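Local coordinates for lectin (Trichosanthes anguina, PDB 4HR6), which is a nontoxic, three-chain homologue of type II ribosome-inactivating proteins that binds galactosides, here methyl alpha-D-galactopyranoside, through its ricin-type beta-trefoil chain, at residues Asp88-Met96 with Asn121-Val131; Ala174-Arg182 with Asn213-Ala221. One frame throughout, in Å; residues are numbered along the deposited sequence.

Contact 1. Residues Asp88-Met96 with Asn121-Val131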
loop_
_atom_site.group_PDB
_atom_site.type_symbol
_atom_site.label_atom_id
_atom_site.label_comp_id
_atom_site.label_asym_id
_atom_site.label_seq_id
_atom_site.Cartn_x
_atom_site.Cartn_y
_atom_site.Cartn_z
ATOM N N ASP C 88 -16.619 -9.614 -12.014
ATOM C CA ASP C 88 -15.681 -9.809 -10.922
ATOM C C ASP C 88 -14.427 -8.975 -11.200
ATOM O O ASP C 88 -13.914 -8.971 -12.319
ATOM C CB ASP C 88 -15.336 -11.290 -10.786
ATOM C CG ASP C 88 -14.636 -11.621 -9.478
ATOM O OD1 ASP C 88 -14.412 -10.720 -8.648
ATOM O OD2 ASP C 88 -14.314 -12.807 -9.266
ATOM N N VAL C 89 -13.970 -8.243 -10.185
ATOM C CA VAL C 89 -12.716 -7.483 -10.238
ATOM C C VAL C 89 -11.677 -8.188 -9.360
ATOM O O VAL C 89 -11.972 -8.572 -8.220
ATOM C CB VAL C 89 -12.935 -6.038 -9.749
ATOM C CG1 VAL C 89 -11.686 -5.186 -9.922
ATOM C CG2 VAL C 89 -14.103 -5.411 -10.493
ATOM N N SER C 90 -10.477 -8.382 -9.910
ATOM C CA SER C 90 -9.362 -9.050 -9.209
ATOM C C SER C 90 -8.342 -8.022 -8.756
ATOM O O SER C 90 -8.227 -6.935 -9.342
ATOM C CB SER C 90 -8.645 -10.061 -10.123
ATOM O OG SER C 90 -7.765 -9.405 -11.052
ATOM N N VAL C 91 -7.569 -8.400 -7.741
ATOM C CA VAL C 91 -6.485 -7.554 -7.222
ATOM C C VAL C 91 -5.487 -7.155 -8.306
ATOM O O VAL C 91 -4.925 -6.067 -8.259
ATOM C CB VAL C 91 -5.728 -8.258 -6.068
ATOM C CG1 VAL C 91 -4.521 -7.439 -5.630
ATOM C CG2 VAL C 91 -6.670 -8.498 -4.898
ATOM N N GLY C 92 -5.270 -8.031 -9.279
ATOM C CA GLY C 92 -4.352 -7.745 -10.380
ATOM C C GLY C 92 -4.876 -6.838 -11.485
ATOM O O GLY C 92 -4.166 -6.599 -12.463
ATOM N N GLY C 93 -6.109 -6.349 -11.361
ATOM C CA GLY C 93 -6.682 -5.413 -12.344
ATOM C C GLY C 93 -7.469 -6.039 -13.496
ATOM O O GLY C 93 -7.807 -5.350 -14.476
ATOM N N THR C 94 -7.755 -7.332 -13.395
ATOM C CA THR C 94 -8.576 -8.014 -14.381
ATOM C C THR C 94 -10.067 -7.859 -14.043
ATOM O O THR C 94 -10.498 -8.176 -12.935
ATOM C CB THR C 94 -8.274 -9.515 -14.438
ATOM O OG1 THR C 94 -6.877 -9.720 -14.687
ATOM C CG2 THR C 94 -9.104 -10.187 -15.542
ATOM N N ILE C 95 -10.831 -7.371 -15.014
ATOM C CA ILE C 95 -12.280 -7.326 -14.948
ATOM C C ILE C 95 -12.811 -8.396 -15.885
ATOM O O ILE C 95 -12.516 -8.368 -17.076
ATOM C CB ILE C 95 -12.794 -5.945 -15.400
ATOM C CG1 ILE C 95 -12.346 -4.894 -14.382
ATOM C CG2 ILE C 95 -14.313 -5.959 -15.575
ATOM C CD1 ILE C 95 -12.811 -3.491 -14.670
ATOM N N MET C 96 -13.599 -9.319 -15.354
ATOM C CA MET C 96 -14.117 -10.428 -16.144
ATOM C C MET C 96 -15.516 -10.860 -15.677
ATOM O O MET C 96 -15.987 -10.432 -14.628
ATOM C CB MET C 96 -13.137 -11.606 -16.076
ATOM C CG MET C 96 -12.891 -12.145 -14.677
ATOM S SD MET C 96 -13.770 -13.675 -14.301
ATOM C CE MET C 96 -12.411 -14.844 -14.359
ATOM N N ASN C 121 -8.047 -14.020 -22.272
ATOM C CA ASN C 121 -7.244 -13.411 -21.217
ATOM C C ASN C 121 -5.790 -13.865 -21.289
ATOM O O ASN C 121 -5.484 -15.020 -21.016
ATOM C CB ASN C 121 -7.837 -13.724 -19.835
ATOM C CG ASN C 121 -7.124 -12.993 -18.702
ATOM O OD1 ASN C 121 -6.522 -11.929 -18.896
ATOM N ND2 ASN C 121 -7.193 -13.563 -17.514
ATOM N N THR C 122 -4.910 -12.939 -21.659
ATOM C CA THR C 122 -3.463 -13.175 -21.673
ATOM C C THR C 122 -2.728 -12.260 -20.684
ATOM O O THR C 122 -1.501 -12.190 -20.697
ATOM C CB THR C 122 -2.875 -12.971 -23.083
ATOM O OG1 THR C 122 -3.182 -11.654 -23.562
ATOM C CG2 THR C 122 -3.452 -14.011 -24.037
ATOM N N TYR C 123 -3.481 -11.566 -19.829
ATOM C CA TYR C 123 -2.900 -10.725 -18.785
ATOM C C TYR C 123 -2.012 -9.638 -19.365
ATOM O O TYR C 123 -0.906 -9.389 -18.887
ATOM C CB TYR C 123 -2.135 -11.573 -17.778
ATOM C CG TYR C 123 -3.018 -12.545 -17.038
ATOM C CD1 TYR C 123 -3.819 -12.117 -15.982
ATOM C CD2 TYR C 123 -3.047 -13.898 -17.380
ATOM C CE1 TYR C 123 -4.623 -13.007 -15.288
ATOM C CE2 TYR C 123 -3.854 -14.792 -16.691
ATOM C CZ TYR C 123 -4.639 -14.340 -15.646
ATOM O OH TYR C 123 -5.443 -15.219 -14.957
ATOM N N SER C 124 -2.535 -8.992 -20.395
ATOM C CA SER C 124 -1.859 -7.917 -21.085
ATOM C C SER C 124 -2.182 -6.590 -20.440
ATOM O O SER C 124 -3.192 -6.462 -19.744
ATOM C CB SER C 124 -2.312 -7.892 -22.552
ATOM O OG SER C 124 -2.219 -9.197 -23.100
ATOM N N ALA C 125 -1.330 -5.601 -20.704
ATOM C CA ALA C 125 -1.547 -4.234 -20.256
ATOM C C ALA C 125 -2.824 -3.650 -20.846
ATOM O O ALA C 125 -3.432 -2.752 -20.258
ATOM C CB ALA C 125 -0.357 -3.355 -20.610
ATOM N N SER C 126 -3.232 -4.162 -22.004
ATOM C CA SER C 126 -4.505 -3.784 -22.613
ATOM C C SER C 126 -5.700 -4.414 -21.876
ATOM O O SER C 126 -6.852 -4.055 -22.149
ATOM C CB SER C 126 -4.512 -4.199 -24.092
ATOM O OG SER C 126 -4.293 -5.598 -24.219
ATOM N N GLN C 127 -5.424 -5.354 -20.964
ATOM C CA GLN C 127 -6.444 -5.983 -20.114
ATOM C C GLN C 127 -6.346 -5.612 -18.607
ATOM O O GLN C 127 -6.901 -6.305 -17.746
ATOM C CB GLN C 127 -6.369 -7.502 -20.294
ATOM C CG GLN C 127 -6.493 -7.915 -21.759
ATOM C CD GLN C 127 -6.537 -9.413 -21.955
ATOM O OE1 GLN C 127 -5.649 -10.144 -21.501
ATOM N NE2 GLN C 127 -7.575 -9.886 -22.648
ATOM N N GLY C 128 -5.649 -4.521 -18.299
ATOM C CA GLY C 128 -5.436 -4.088 -16.916
ATOM C C GLY C 128 -6.264 -2.868 -16.597
ATOM O O GLY C 128 -6.285 -1.893 -17.358
ATOM N N TRP C 129 -6.959 -2.909 -15.468
ATOM C CA TRP C 129 -7.854 -1.803 -15.106
ATOM C C TRP C 129 -7.726 -1.429 -13.631
ATOM O O TRP C 129 -7.472 -2.283 -12.804
ATOM C CB TRP C 129 -9.304 -2.195 -15.400
ATOM C CG TRP C 129 -9.518 -2.694 -16.778
ATOM C CD1 TRP C 129 -9.533 -3.994 -17.186
ATOM C CD2 TRP C 129 -9.747 -1.903 -17.936
ATOM N NE1 TRP C 129 -9.758 -4.060 -18.532
ATOM C CE2 TRP C 129 -9.890 -2.787 -19.020
ATOM C CE3 TRP C 129 -9.839 -0.523 -18.165
ATOM C CZ2 TRP C 129 -10.123 -2.345 -20.318
ATOM C CZ3 TRP C 129 -10.072 -0.077 -19.458
ATOM C CH2 TRP C 129 -10.217 -0.991 -20.520
ATOM N N ARG C 130 -7.907 -0.142 -13.346
ATOM C CA ARG C 130 -8.023 0.393 -11.999
ATOM C C ARG C 130 -9.458 0.855 -11.736
ATOM O O ARG C 130 -9.933 1.844 -12.333
ATOM C CB ARG C 130 -7.101 1.592 -11.802
ATOM C CG ARG C 130 -7.152 2.156 -10.387
ATOM C CD ARG C 130 -6.581 3.564 -10.342
ATOM N NE ARG C 130 -5.139 3.577 -10.585
ATOM C CZ ARG C 130 -4.415 4.675 -10.768
ATOM N NH1 ARG C 130 -4.986 5.873 -10.751
ATOM N NH2 ARG C 130 -3.106 4.570 -10.998
ATOM N N VAL C 131 -10.123 0.155 -10.826
ATOM C CA VAL C 131 -11.430 0.583 -10.334
ATOM C C VAL C 131 -11.196 1.526 -9.171
ATOM O O VAL C 131 -10.650 1.138 -8.150
ATOM C CB VAL C 131 -12.255 -0.612 -9.859
ATOM C CG1 VAL C 131 -13.589 -0.142 -9.303
ATOM C CG2 VAL C 131 -12.439 -1.590 -11.000
HETATM O O HOH W 1 -9.611 -7.133 -17.752
#

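Contact 2. Residues Ala174-Arg182 with Asn213-Ala221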
loop_
_atom_site.group_PDB
_atom_site.type_symbol
_atom_site.label_atom_id
_atom_site.label_comp_id
_atom_site.label_asym_id
_atom_site.label_seq_id
_atom_site.Cartn_x
_atom_site.Cartn_y
_atom_site.Cartn_z
ATOM N N ALA C 174 6.159 6.434 -13.233
ATOM C CA ALA C 174 4.743 6.700 -13.242
ATOM C C ALA C 174 4.003 5.389 -13.380
ATOM O O ALA C 174 4.214 4.649 -14.345
ATOM C CB ALA C 174 4.394 7.637 -14.375
ATOM N N LEU C 175 3.150 5.103 -12.392
ATOM C CA LEU C 175 2.359 3.877 -12.361
ATOM C C LEU C 175 0.962 4.135 -12.941
ATOM O O LEU C 175 0.180 4.916 -12.398
ATOM C CB LEU C 175 2.256 3.347 -10.939
ATOM C CG LEU C 175 3.488 2.666 -10.330
ATOM C CD1 LEU C 175 4.763 3.486 -10.494
ATOM C CD2 LEU C 175 3.230 2.400 -8.857
ATOM N N TYR C 176 0.662 3.465 -14.046
ATOM C CA TYR C 176 -0.572 3.707 -14.797
ATOM C C TYR C 176 -1.622 2.676 -14.429
ATOM O O TYR C 176 -1.298 1.569 -13.979
ATOM C CB TYR C 176 -0.300 3.672 -16.322
ATOM C CG TYR C 176 0.108 5.005 -16.909
ATOM C CD1 TYR C 176 1.260 5.639 -16.487
ATOM C CD2 TYR C 176 -0.662 5.630 -17.896
ATOM C CE1 TYR C 176 1.645 6.865 -16.999
ATOM C CE2 TYR C 176 -0.286 6.860 -18.418
ATOM C CZ TYR C 176 0.874 7.470 -17.962
ATOM O OH TYR C 176 1.271 8.690 -18.460
ATOM N N SER C 177 -2.881 3.048 -14.662
ATOM C CA SER C 177 -4.044 2.230 -14.316
ATOM C C SER C 177 -4.051 0.887 -15.018
ATOM O O SER C 177 -4.662 -0.064 -14.538
ATOM C CB SER C 177 -5.327 2.991 -14.665
ATOM O OG SER C 177 -5.351 4.271 -14.041
ATOM N N ASP C 178 -3.361 0.807 -16.159
ATOM C CA ASP C 178 -3.249 -0.443 -16.913
ATOM C C ASP C 178 -2.221 -1.395 -16.346
ATOM O O ASP C 178 -2.075 -2.514 -16.856
ATOM C CB ASP C 178 -2.955 -0.183 -18.403
ATOM C CG ASP C 178 -1.722 0.657 -18.630
ATOM O OD1 ASP C 178 -0.884 0.765 -17.707
ATOM O OD2 ASP C 178 -1.612 1.229 -19.734
ATOM N N GLY C 179 -1.512 -0.963 -15.305
ATOM C CA GLY C 179 -0.517 -1.789 -14.656
ATOM C C GLY C 179 0.856 -1.612 -15.275
ATOM O O GLY C 179 1.759 -2.406 -15.014
ATOM N N THR C 180 1.020 -0.592 -16.118
ATOM C CA THR C 180 2.328 -0.307 -16.659
ATOM C C THR C 180 3.116 0.574 -15.700
ATOM O O THR C 180 2.543 1.372 -14.958
ATOM C CB THR C 180 2.287 0.388 -18.037
ATOM O OG1 THR C 180 1.556 1.628 -17.971
ATOM C CG2 THR C 180 1.715 -0.551 -19.100
ATOM N N ILE C 181 4.430 0.401 -15.729
ATOM C CA ILE C 181 5.365 1.277 -15.044
ATOM C C ILE C 181 6.143 2.037 -16.098
ATOM O O ILE C 181 6.862 1.441 -16.885
ATOM C CB ILE C 181 6.333 0.478 -14.158
ATOM C CG1 ILE C 181 5.533 -0.385 -13.180
ATOM C CG2 ILE C 181 7.254 1.448 -13.420
ATOM C CD1 ILE C 181 6.362 -1.346 -12.347
ATOM N N ARG C 182 5.987 3.351 -16.111
ATOM C CA ARG C 182 6.505 4.173 -17.180
ATOM C C ARG C 182 7.552 5.172 -16.726
ATOM O O ARG C 182 7.533 5.644 -15.589
ATOM C CB ARG C 182 5.361 4.928 -17.848
ATOM C CG ARG C 182 4.290 3.989 -18.353
ATOM C CD ARG C 182 3.375 4.648 -19.350
ATOM N NE ARG C 182 2.342 3.695 -19.756
ATOM C CZ ARG C 182 1.563 3.838 -20.825
ATOM N NH1 ARG C 182 1.693 4.900 -21.609
ATOM N NH2 ARG C 182 0.655 2.917 -21.102
ATOM N N ASN C 213 1.697 -8.398 -22.658
ATOM C CA ASN C 213 1.724 -9.099 -21.368
ATOM C C ASN C 213 3.124 -9.292 -20.747
ATOM O O ASN C 213 3.370 -10.251 -20.013
ATOM C CB ASN C 213 1.028 -10.460 -21.504
ATOM C CG ASN C 213 1.764 -11.398 -22.437
ATOM O OD1 ASN C 213 2.592 -10.964 -23.237
ATOM N ND2 ASN C 213 1.463 -12.685 -22.344
ATOM N N ASN C 214 4.041 -8.388 -21.042
ATOM C CA ASN C 214 5.271 -8.309 -20.271
ATOM C C ASN C 214 5.592 -6.863 -19.902
ATOM O O ASN C 214 6.730 -6.543 -19.596
ATOM C CB ASN C 214 6.411 -8.973 -21.034
ATOM C CG ASN C 214 6.383 -8.648 -22.509
ATOM O OD1 ASN C 214 6.342 -7.474 -22.901
ATOM N ND2 ASN C 214 6.387 -9.689 -23.345
ATOM N N GLN C 215 4.567 -6.008 -19.920
ATOM C CA GLN C 215 4.665 -4.630 -19.446
ATOM C C GLN C 215 3.638 -4.354 -18.322
ATOM O O GLN C 215 3.329 -3.197 -18.025
ATOM C CB GLN C 215 4.454 -3.659 -20.617
ATOM C CG GLN C 215 5.422 -3.870 -21.770
ATOM C CD GLN C 215 5.282 -2.825 -22.861
ATOM O OE1 GLN C 215 4.178 -2.486 -23.268
ATOM N NE2 GLN C 215 6.408 -2.313 -23.342
ATOM N N ARG C 216 3.113 -5.416 -17.716
ATOM C CA ARG C 216 2.017 -5.301 -16.746
ATOM C C ARG C 216 2.421 -5.867 -15.402
ATOM O O ARG C 216 2.720 -7.051 -15.286
ATOM C CB ARG C 216 0.746 -6.015 -17.222
ATOM C CG ARG C 216 -0.479 -5.732 -16.342
ATOM C CD ARG C 216 -1.793 -6.224 -16.945
ATOM N NE ARG C 216 -2.800 -6.525 -15.924
ATOM C CZ ARG C 216 -3.888 -7.279 -16.108
ATOM N NH1 ARG C 216 -4.163 -7.842 -17.287
ATOM N NH2 ARG C 216 -4.713 -7.488 -15.098
ATOM N N TRP C 217 2.366 -5.005 -14.386
ATOM C CA TRP C 217 2.906 -5.292 -13.053
ATOM C C TRP C 217 1.884 -5.012 -11.962
ATOM O O TRP C 217 1.100 -4.084 -12.085
ATOM C CB TRP C 217 4.120 -4.401 -12.820
ATOM C CG TRP C 217 5.110 -4.541 -13.902
ATOM C CD1 TRP C 217 5.327 -3.681 -14.955
ATOM C CD2 TRP C 217 6.004 -5.629 -14.081
ATOM N NE1 TRP C 217 6.320 -4.166 -15.753
ATOM C CE2 TRP C 217 6.747 -5.368 -15.247
ATOM C CE3 TRP C 217 6.250 -6.807 -13.366
ATOM C CZ2 TRP C 217 7.726 -6.235 -15.708
ATOM C CZ3 TRP C 217 7.216 -7.670 -13.829
ATOM C CH2 TRP C 217 7.946 -7.380 -14.985
ATOM N N VAL C 218 1.917 -5.801 -10.890
ATOM C CA VAL C 218 1.103 -5.516 -9.712
ATOM C C VAL C 218 1.956 -5.486 -8.428
ATOM O O VAL C 218 2.735 -6.415 -8.140
ATOM C CB VAL C 218 -0.091 -6.493 -9.584
ATOM C CG1 VAL C 218 0.364 -7.943 -9.538
ATOM C CG2 VAL C 218 -0.936 -6.153 -8.365
ATOM N N PHE C 219 1.798 -4.402 -7.668
ATOM C CA PHE C 219 2.418 -4.260 -6.345
ATOM C C PHE C 219 1.557 -4.952 -5.314
ATOM O O PHE C 219 0.446 -4.508 -5.032
ATOM C CB PHE C 219 2.569 -2.784 -5.975
ATOM C CG PHE C 219 3.644 -2.069 -6.727
ATOM C CD1 PHE C 219 3.497 -1.777 -8.074
ATOM C CD2 PHE C 219 4.805 -1.666 -6.086
ATOM C CE1 PHE C 219 4.485 -1.102 -8.764
ATOM C CE2 PHE C 219 5.799 -0.986 -6.773
ATOM C CZ PHE C 219 5.639 -0.706 -8.114
ATOM N N LEU C 220 2.048 -6.041 -4.747
ATOM C CA LEU C 220 1.256 -6.829 -3.809
ATOM C C LEU C 220 1.693 -6.614 -2.346
ATOM O O LEU C 220 2.702 -5.965 -2.061
ATOM C CB LEU C 220 1.350 -8.311 -4.175
ATOM C CG LEU C 220 0.815 -8.710 -5.554
ATOM C CD1 LEU C 220 1.167 -10.163 -5.829
ATOM C CD2 LEU C 220 -0.677 -8.504 -5.687
ATOM N N ALA C 221 0.937 -7.205 -1.439
ATOM C CA ALA C 221 1.146 -7.036 0.001
ATOM C C ALA C 221 2.386 -7.751 0.532
ATOM O O ALA C 221 2.796 -7.506 1.651
ATOM C CB ALA C 221 -0.093 -7.505 0.761
#

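Contact 1. Residues Asp88-Met96 with Asn121-Val131
Gly93 and Trp129 make the direct backbone bond of this contact: Trp129 N donates to Gly93 O at 2.8 Å, in the carbonyl plane and on a lone pair, although the hydrogen bond is bent, with 139° at the hydrogen. Gly93 ends the type I turn Ser90-Gly93 with a positive phi (92°) and, having no side chain, lets segment 121-131 come in close at Trp129. A water adds a second link, accepting from Ile95 N at 3.0 Å and bonding Gln127 O at 2.8 Å.

Gln127, Gly128 and Trp129 form the QxW signature of the ricin-type beta-trefoil, and the polar ends of its two long side chains are held mainly by backbone groups, with one side-chain partner. Gln127 OE1 takes Thr122 N on a lone pair at 2.9 Å while NE2 bonds Val120 O and Thr106 OG1; the indole NE1 reaches Leu105 O.

The apolar packing centres on Ile95. Its CG1 lies anti to the carbonyl carbon (chi1 -67°), sending CD1 across the start of the Trp129 side chain at about a right angle, 3.8 Å from Trp129 CB. Ile95 CD1 also lies 4.1 Å from Val131 CG2, and the same methyl of Val131 touches Val89 CG1 at 3.8 Å. Being beta-branched, all three present methyls close to the backbone, between hairpin and strand 130-131; Ile95 alone has the extra carbon, CD1, that reaches Trp129. Phe48 of strand 46-49 packs on both valines.

Contact 2. Residues Ala174-Arg182 with Asn213-Ala221
The QxW motif of the second ricin-type beta-trefoil lectin domain, here Gln215, Arg216 and Trp217, packs against the turn of the hairpin formed by strands 173-175 and 181-183. Trp217 N bonds Gly179 O at 2.7 Å, nearly straight (159°) and slightly tilted from the carbonyl plane. Gly179 has a positive phi (90°), and the lack of a side chain leaves room for Arg216 CG. Thr180 CA makes a CA-H...O contact of 3.3 Å with Gln215 O, beside which the Thr180 methyl also lies.

Below the turn, the apolar side chains interlock. The CG1-CD1 arm of the beta-branched Ile181 brings CD1 within 3.7 Å of Trp217 CD1, the two side chains crossing at roughly a right angle. Leu175 CD2 reaches Phe219 CE1 at 3.7 Å, and Ile181 CD1 lies 4.1 Å from Phe219 CE1, so the broad Phe219 ring meets both aliphatic residues. Ile225 of strand 225-226 packs on Trp217 and Phe219.

Arg216 runs extended from CG to NE past Asp178 O, carrying its guanidinium across to Gly92 of contact 1. Asp178 OD1 accepts from Thr180 N, an Asx turn, and also from Thr180 OG1. With chi1 at 58°, the threonine hydroxyl sits between its own backbone N and carbonyl carbon, within reach of Asp178 and Arg182. Arg182 NH2 forms a salt bridge with Asp178 OD2, its hydrogen bond weak. Thr180 OG1 donates to the syn lone pair of Asp178 OD1 (2.6 Å), and Arg182 NE donates to Thr180 OG1 at 2.8 Å, close to the guanidinium plane.

Overall arrangement
Along the chain the first lectin domain comes first. Contact 1 closes a loop of 24 residues there, holding strands 103-106 and 117-120, after which 121-131 returns to the hairpin 88-96. The chain then passes into the second domain, where contact 2 closes a loop of 30 residues containing strands 189-194, 196-198 and 201-208. The two loops follow in series, neither nested nor crossing, but in space their contacts meet, with centres about 11 Å apart and each about 6 Å from the centre of the chain in space. Arg216 joins them: its NH2 lies 2.8 Å from Gly92 O and its NH1 3.0 Å from Ser124 O, probable hydrogen bonds that tie one domain to the other.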